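Local coordinates for esterase (uncultured bacterium pCosCE1, PDB 7ATL), which hydrolyses carboxylic esters as a family VIII carboxylesterase of the beta-lactamase fold and also shows promiscuous acyltransferase activity, at residues 111-115 with 116-120; 230-233 with 234-237; 238-241 with 242-245. All blocks are in the same frame, centred on the assembly; numbering follows the deposited sequence.

In the fold
All three contacts are local turns or caps within one chain of the beta-lactamase fold. Interaction 1, the end of helix 111-116, stands apart: its centre is about 30 Å from that of interaction 2 and about 22 Å from that of interaction 3. Interactions 2 and 3 adjoin in sequence, with centres about 16 Å apart, and sit at the two ends of strand 235-238, which pairs antiparallel with strand 246-249. Two lie close to the probable catalytic site, an SxxK motif (Ser-65, Lys-68) with Tyr-123: His-117 touches it, and Leu-239 comes near. The side chain of Phe-243 lies about 4 Å from each of two bound glycol molecules.

Interaction 1: residues 111-115 with 116-120; sequences IRHLL and SHTAG
His-113 and Thr-118 meet where helix 111-116 runs out, the backbone and side chain of each both taking part. Thr-118 N donates to His-113 O over 3.0 Å, a nearly straight bond (166° at the hydrogen). Beside it, Thr-118 OG1 rests 3.3 Å from His-113 CB and 3.4 Å from CD2 of the same imidazole, reaching the ring obliquely, and the two side chains cross at about a right angle. The threonine hydroxyl gets there because OG1 stands between its own backbone N and carbonyl carbon (chi1 63°), which turns it back toward the histidine CB and ring. Next along, the methyl of Ala-119 packs with CB 3.9 Å from Leu-114 CD2, an apolar touch next to the polar one.

The backbone makes this a Schellman motif: His-117 leaves helical geometry with positive phi, and the chain folds back on the last turn. Thr-118 N to His-113 O is the strong bond of the motif; His-117 N to Leu-114 O, inside it, is the weak one. Ser-116 N separately makes weak bonds to both Arg-112 O and His-113 O. A water adds a bridge, donating to Arg-112 O and, over 2.8 Å, to Ser-116 OG, which also bonds to Gly-316 O.

Further out, His-113 ND1 is hydrogen-bonded to Lys-110 N, which limits rotation of the ring, and Arg-112 forms a salt bridge with Asp-87. The reversal sends the His-117 side chain away from the helix; one face of its ring lies against Leu-114 O, ND1 bonds to Ser-172 OG, and the side chain touches Lys-68 of the probable SxxK motif. Leu-114 and Leu-115 pack on helix 174-186, Leu-115 also on helix 67-80.

Interaction 2: residues 230-233 with 234-237; sequences PIRD and GMLL
A type II beta turn from Arg-232 to Met-235 leads into strand 235-238, and the side chain of Met-235 folds back across the residues that enter it. The turn is closed by Met-235 N donating to Arg-232 O over 3.1 Å; the bond is bent, 141° at the hydrogen, and the donor stands somewhat out of the carbonyl plane. Gly-234 occupies the third position of the turn with positive phi.

With CG opposite its backbone N (chi1 -156°) and the rest of the chain extended, Met-235 carries its thioether alongside the incoming chain at Ile-231 and Arg-232. There SD accepts a weak hydrogen bond from Arg-232 N at 3.6 Å, fairly straight at 163°, and also lies 4.2 Å from Ile-231 CG2. The terminal methyl CE goes on to lie over one face of the Arg-232 guanidinium, 3.6 Å from NH2 and 3.8 Å from CZ. On the arginine's part, a bend at chi3 turns the guanidinium face to the methyl; NH1 also has a long, weak ion pair with Glu-229.

Flanking the turn, Ile-231 CD1 and Leu-237 CD1 touch at 4.4 Å, and both side chains also pack on His-222 of strand 221-222. Asp-233 points away from the turn, and its OD1 takes a hydrogen bond from Ser-252 N. From Met-235 onward the backbone pairs with Leu-249 and Ile-247 of strand 246-249. Glycine with positive phi at the third position is characteristic of a type II turn, which here delivers the chain into the two-stranded antiparallel pair 235-238 and 246-249.

Interaction 3: residues 238-241 with 242-245; sequences TLPE and GFGF
With chi1 at -65°, Phe-243 sets its CG opposite the carbonyl carbon, and chi2 near 79° turns a face of the ring to Pro-240. Pro-240 CG sits over that face, 4.1 Å from the centroid and 29° off the normal, a CH-pi contact in which the nearest ring atom, CD1, is 3.7 Å from CG. Glu-241 O meets the same ring differently: it lies at the edge, near the plane, 3.2 Å from Phe-243 CD1.

The backbone holds the pair in a type II beta turn from Pro-240 to Phe-243, closed by Phe-243 N donating to Pro-240 O over 3.1 Å. Gly-242 takes the positive phi of its third position. Further back, Leu-239 N donates to Phe-245 O at 2.7 Å, almost in line with the carbonyl, and Leu-239 CD1 packs 4.0 Å from Gly-244 CA.

Pro-240 and Phe-243 also touch Ser-369 of helix 366-369. The contacts of the ring are dispersive and weakly polar and probably bias its position rather than fix it; its surroundings are consistent with an apolar surface on which glycol molecules settle.

Interaction 1: residues 111-115 with 116-120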
loop_
_atom_site.group_PDB
_atom_site.type_symbol
_atom_site.label_atom_id
_atom_site.label_comp_id
_atom_site.label_asym_id
_atom_site.label_seq_id
_atom_site.Cartn_x
_atom_site.Cartn_y
_atom_site.Cartn_z
ATOM N N ILE A 111 -9.674 -16.563 0.561
ATOM C CA ILE A 111 -9.529 -15.158 1.032
ATOM C C ILE A 111 -8.155 -15.015 1.697
ATOM O O ILE A 111 -7.496 -14.007 1.437
ATOM C CB ILE A 111 -10.713 -14.769 1.941
ATOM C CG1 ILE A 111 -12.059 -14.919 1.226
ATOM C CG2 ILE A 111 -10.553 -13.364 2.483
ATOM C CD1 ILE A 111 -12.187 -14.089 -0.034
ATOM N N ARG A 112 -7.687 -15.982 2.478
ATOM C CA ARG A 112 -6.377 -15.818 3.172
ATOM C C ARG A 112 -5.249 -15.748 2.130
ATOM O O ARG A 112 -4.159 -15.183 2.434
ATOM C CB ARG A 112 -6.102 -16.942 4.180
ATOM C CG ARG A 112 -6.126 -18.346 3.584
ATOM C CD ARG A 112 -5.675 -19.392 4.578
ATOM N NE ARG A 112 -6.702 -19.653 5.578
ATOM C CZ ARG A 112 -6.693 -19.223 6.842
ATOM N NH1 ARG A 112 -5.713 -18.466 7.309
ATOM N NH2 ARG A 112 -7.703 -19.536 7.627
ATOM N N HIS A 113 -5.462 -16.357 0.967
ATOM C CA HIS A 113 -4.477 -16.321 -0.130
ATOM C C HIS A 113 -4.498 -14.901 -0.706
ATOM O O HIS A 113 -3.401 -14.343 -0.964
ATOM C CB HIS A 113 -4.736 -17.413 -1.185
ATOM C CG HIS A 113 -4.773 -18.822 -0.693
ATOM N ND1 HIS A 113 -5.691 -19.753 -1.192
ATOM C CD2 HIS A 113 -4.017 -19.491 0.208
ATOM C CE1 HIS A 113 -5.493 -20.925 -0.620
ATOM N NE2 HIS A 113 -4.479 -20.795 0.240
ATOM N N LEU A 114 -5.676 -14.318 -0.927
ATOM C CA LEU A 114 -5.729 -12.905 -1.402
ATOM C C LEU A 114 -4.955 -11.989 -0.426
ATOM O O LEU A 114 -4.167 -11.158 -0.891
ATOM C CB LEU A 114 -7.176 -12.430 -1.573
ATOM C CG LEU A 114 -7.989 -13.084 -2.685
ATOM C CD1 LEU A 114 -9.347 -12.414 -2.818
ATOM C CD2 LEU A 114 -7.245 -13.037 -4.008
ATOM N N LEU A 115 -5.161 -12.138 0.882
ATOM C CA LEU A 115 -4.619 -11.217 1.916
ATOM C C LEU A 115 -3.085 -11.263 1.962
ATOM O O LEU A 115 -2.487 -10.253 2.381
ATOM C CB LEU A 115 -5.211 -11.606 3.270
ATOM C CG LEU A 115 -6.711 -11.383 3.405
ATOM C CD1 LEU A 115 -7.224 -11.938 4.720
ATOM C CD2 LEU A 115 -7.045 -9.906 3.298
ATOM N N SER A 116 -2.468 -12.387 1.587
ATOM C CA SER A 116 -1.018 -12.645 1.751
ATOM C C SER A 116 -0.360 -12.810 0.385
ATOM O O SER A 116 0.843 -13.126 0.343
ATOM C CB SER A 116 -0.776 -13.845 2.650
ATOM O OG SER A 116 -1.245 -13.593 3.971
ATOM N N HIS A 117 -1.106 -12.598 -0.700
ATOM C CA HIS A 117 -0.564 -12.600 -2.087
ATOM C C HIS A 117 -0.000 -13.985 -2.434
ATOM O O HIS A 117 1.070 -14.036 -3.043
ATOM C CB HIS A 117 0.502 -11.497 -2.251
ATOM C CG HIS A 117 -0.043 -10.112 -2.181
ATOM N ND1 HIS A 117 -0.682 -9.527 -3.247
ATOM C CD2 HIS A 117 -0.060 -9.204 -1.178
ATOM C CE1 HIS A 117 -1.070 -8.311 -2.905
ATOM N NE2 HIS A 117 -0.709 -8.094 -1.638
ATOM N N THR A 118 -0.705 -15.052 -2.073
ATOM C CA THR A 118 -0.323 -16.455 -2.359
ATOM C C THR A 118 -1.365 -17.061 -3.301
ATOM O O THR A 118 -1.335 -18.288 -3.491
ATOM C CB THR A 118 -0.215 -17.275 -1.059
ATOM O OG1 THR A 118 -1.506 -17.327 -0.442
ATOM C CG2 THR A 118 0.767 -16.710 -0.057
ATOM N N ALA A 119 -2.278 -16.251 -3.845
ATOM C CA ALA A 119 -3.402 -16.692 -4.716
ATOM C C ALA A 119 -2.920 -17.208 -6.081
ATOM O O ALA A 119 -3.749 -17.780 -6.820
ATOM C CB ALA A 119 -4.345 -15.549 -4.940
ATOM N N GLY A 120 -1.653 -16.959 -6.434
ATOM C CA GLY A 120 -1.088 -17.297 -7.753
ATOM C C GLY A 120 -1.334 -16.205 -8.782
ATOM O O GLY A 120 -1.000 -16.407 -9.985
HETATM O O HOH W 1 -2.509 -16.138 4.007
#

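Interaction 2: residues 230-233 with 234-237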
loop_
_atom_site.group_PDB
_atom_site.type_symbol
_atom_site.label_atom_id
_atom_site.label_comp_id
_atom_site.label_asym_id
_atom_site.label_seq_id
_atom_site.Cartn_x
_atom_site.Cartn_y
_atom_site.Cartn_z
ATOM N N PRO A 230 8.117 16.027 -13.082
ATOM C CA PRO A 230 6.742 15.550 -12.892
ATOM C C PRO A 230 6.412 14.331 -13.759
ATOM O O PRO A 230 6.987 14.189 -14.809
ATOM C CB PRO A 230 5.851 16.726 -13.314
ATOM C CG PRO A 230 6.768 17.934 -13.173
ATOM C CD PRO A 230 8.154 17.423 -13.536
ATOM N N ILE A 231 5.540 13.452 -13.267
ATOM C CA ILE A 231 5.103 12.235 -14.007
ATOM C C ILE A 231 3.998 12.674 -14.974
ATOM O O ILE A 231 3.065 13.356 -14.517
ATOM C CB ILE A 231 4.655 11.138 -13.024
ATOM C CG1 ILE A 231 5.836 10.637 -12.178
ATOM C CG2 ILE A 231 3.949 10.003 -13.768
ATOM C CD1 ILE A 231 5.451 9.825 -10.928
ATOM N N ARG A 232 4.119 12.357 -16.268
ATOM C CA ARG A 232 3.070 12.700 -17.262
ATOM C C ARG A 232 2.139 11.495 -17.354
ATOM O O ARG A 232 2.628 10.367 -17.213
ATOM C CB ARG A 232 3.687 13.118 -18.602
ATOM C CG ARG A 232 4.331 14.506 -18.576
ATOM C CD ARG A 232 5.249 14.820 -19.754
ATOM N NE ARG A 232 5.861 13.627 -20.372
ATOM C CZ ARG A 232 7.139 13.224 -20.262
ATOM N NH1 ARG A 232 8.008 13.919 -19.536
ATOM N NH2 ARG A 232 7.529 12.116 -20.887
ATOM N N ASP A 233 0.844 11.729 -17.516
ATOM C CA ASP A 233 -0.141 10.632 -17.692
ATOM C C ASP A 233 0.429 9.619 -18.682
ATOM O O ASP A 233 0.963 10.072 -19.714
ATOM C CB ASP A 233 -1.504 11.146 -18.173
ATOM C CG ASP A 233 -2.482 11.439 -17.042
ATOM O OD1 ASP A 233 -2.014 11.511 -15.877
ATOM O OD2 ASP A 233 -3.701 11.596 -17.332
ATOM N N GLY A 234 0.339 8.324 -18.340
ATOM C CA GLY A 234 0.676 7.186 -19.216
ATOM C C GLY A 234 2.173 6.981 -19.367
ATOM O O GLY A 234 2.583 6.218 -20.237
ATOM N N MET A 235 2.983 7.587 -18.508
ATOM C CA MET A 235 4.455 7.373 -18.501
ATOM C C MET A 235 4.788 5.928 -18.103
ATOM O O MET A 235 4.275 5.465 -17.057
ATOM C CB MET A 235 5.088 8.332 -17.490
ATOM C CG MET A 235 6.538 8.673 -17.721
ATOM S SD MET A 235 6.890 10.186 -16.792
ATOM C CE MET A 235 8.342 10.759 -17.676
ATOM N N LEU A 236 5.669 5.276 -18.862
ATOM C CA LEU A 236 6.244 3.952 -18.510
ATOM C C LEU A 236 7.610 4.137 -17.838
ATOM O O LEU A 236 8.594 4.363 -18.560
ATOM C CB LEU A 236 6.386 3.091 -19.769
ATOM C CG LEU A 236 5.114 2.847 -20.580
ATOM C CD1 LEU A 236 5.292 1.648 -21.511
ATOM C CD2 LEU A 236 3.908 2.625 -19.689
ATOM N N LEU A 237 7.663 3.941 -16.519
ATOM C CA LEU A 237 8.868 4.041 -15.642
ATOM C C LEU A 237 9.483 2.656 -15.407
ATOM O O LEU A 237 8.722 1.725 -15.097
ATOM C CB LEU A 237 8.448 4.654 -14.301
ATOM C CG LEU A 237 8.054 6.125 -14.363
ATOM C CD1 LEU A 237 7.843 6.684 -12.967
ATOM C CD2 LEU A 237 9.115 6.939 -15.102
#

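Interaction 3: residues 238-241 with 242-245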
loop_
_atom_site.group_PDB
_atom_site.type_symbol
_atom_site.label_atom_id
_atom_site.label_comp_id
_atom_site.label_asym_id
_atom_site.label_seq_id
_atom_site.Cartn_x
_atom_site.Cartn_y
_atom_site.Cartn_z
ATOM N N THR A 238 10.812 2.537 -15.500
ATOM C CA THR A 238 11.552 1.292 -15.147
ATOM C C THR A 238 11.518 1.150 -13.619
ATOM O O THR A 238 11.922 2.082 -12.907
ATOM C CB THR A 238 12.965 1.255 -15.756
ATOM O OG1 THR A 238 12.870 1.656 -17.117
ATOM C CG2 THR A 238 13.607 -0.118 -15.716
ATOM N N LEU A 239 10.978 0.045 -13.122
ATOM C CA LEU A 239 10.964 -0.215 -11.666
ATOM C C LEU A 239 12.394 -0.529 -11.244
ATOM O O LEU A 239 13.171 -1.042 -12.055
ATOM C CB LEU A 239 9.989 -1.356 -11.367
ATOM C CG LEU A 239 8.526 -0.952 -11.504
ATOM C CD1 LEU A 239 7.639 -2.133 -11.875
ATOM C CD2 LEU A 239 8.057 -0.280 -10.228
ATOM N N PRO A 240 12.796 -0.188 -9.999
ATOM C CA PRO A 240 14.112 -0.582 -9.494
ATOM C C PRO A 240 14.245 -2.114 -9.540
ATOM O O PRO A 240 13.224 -2.798 -9.465
ATOM C CB PRO A 240 14.177 -0.025 -8.066
ATOM C CG PRO A 240 12.754 0.383 -7.718
ATOM C CD PRO A 240 12.013 0.580 -9.024
ATOM N N GLU A 241 15.474 -2.611 -9.696
ATOM C CA GLU A 241 15.774 -4.055 -9.905
ATOM C C GLU A 241 15.109 -4.895 -8.811
ATOM O O GLU A 241 15.204 -4.519 -7.639
ATOM C CB GLU A 241 17.287 -4.269 -9.982
ATOM C CG GLU A 241 17.877 -3.694 -11.267
ATOM C CD GLU A 241 19.195 -4.292 -11.733
ATOM O OE1 GLU A 241 19.534 -4.100 -12.931
ATOM O OE2 GLU A 241 19.875 -4.950 -10.907
ATOM N N GLY A 242 14.410 -5.961 -9.201
ATOM C CA GLY A 242 13.740 -6.888 -8.270
ATOM C C GLY A 242 12.284 -6.535 -8.033
ATOM O O GLY A 242 11.562 -7.407 -7.566
ATOM N N PHE A 243 11.855 -5.310 -8.354
ATOM C CA PHE A 243 10.472 -4.804 -8.122
ATOM C C PHE A 243 9.551 -5.128 -9.315
ATOM O O PHE A 243 8.334 -5.214 -9.133
ATOM C CB PHE A 243 10.534 -3.314 -7.762
ATOM C CG PHE A 243 11.242 -3.032 -6.454
ATOM C CD1 PHE A 243 12.631 -3.032 -6.368
ATOM C CD2 PHE A 243 10.525 -2.788 -5.287
ATOM C CE1 PHE A 243 13.279 -2.792 -5.160
ATOM C CE2 PHE A 243 11.174 -2.541 -4.083
ATOM C CZ PHE A 243 12.548 -2.540 -4.020
ATOM N N GLY A 244 10.118 -5.327 -10.503
ATOM C CA GLY A 244 9.375 -5.680 -11.720
ATOM C C GLY A 244 10.101 -5.190 -12.952
ATOM O O GLY A 244 11.319 -5.261 -12.985
ATOM N N PHE A 245 9.355 -4.726 -13.947
ATOM C CA PHE A 245 9.874 -4.264 -15.255
ATOM C C PHE A 245 9.463 -2.805 -15.340
ATOM O O PHE A 245 10.192 -1.981 -14.770
ATOM C CB PHE A 245 9.367 -5.134 -16.418
ATOM C CG PHE A 245 9.950 -6.530 -16.467
ATOM C CD1 PHE A 245 9.450 -7.542 -15.644
ATOM C CD2 PHE A 245 11.007 -6.837 -17.319
ATOM C CE1 PHE A 245 9.991 -8.822 -15.675
ATOM C CE2 PHE A 245 11.553 -8.117 -17.342
ATOM C CZ PHE A 245 11.044 -9.109 -16.521
#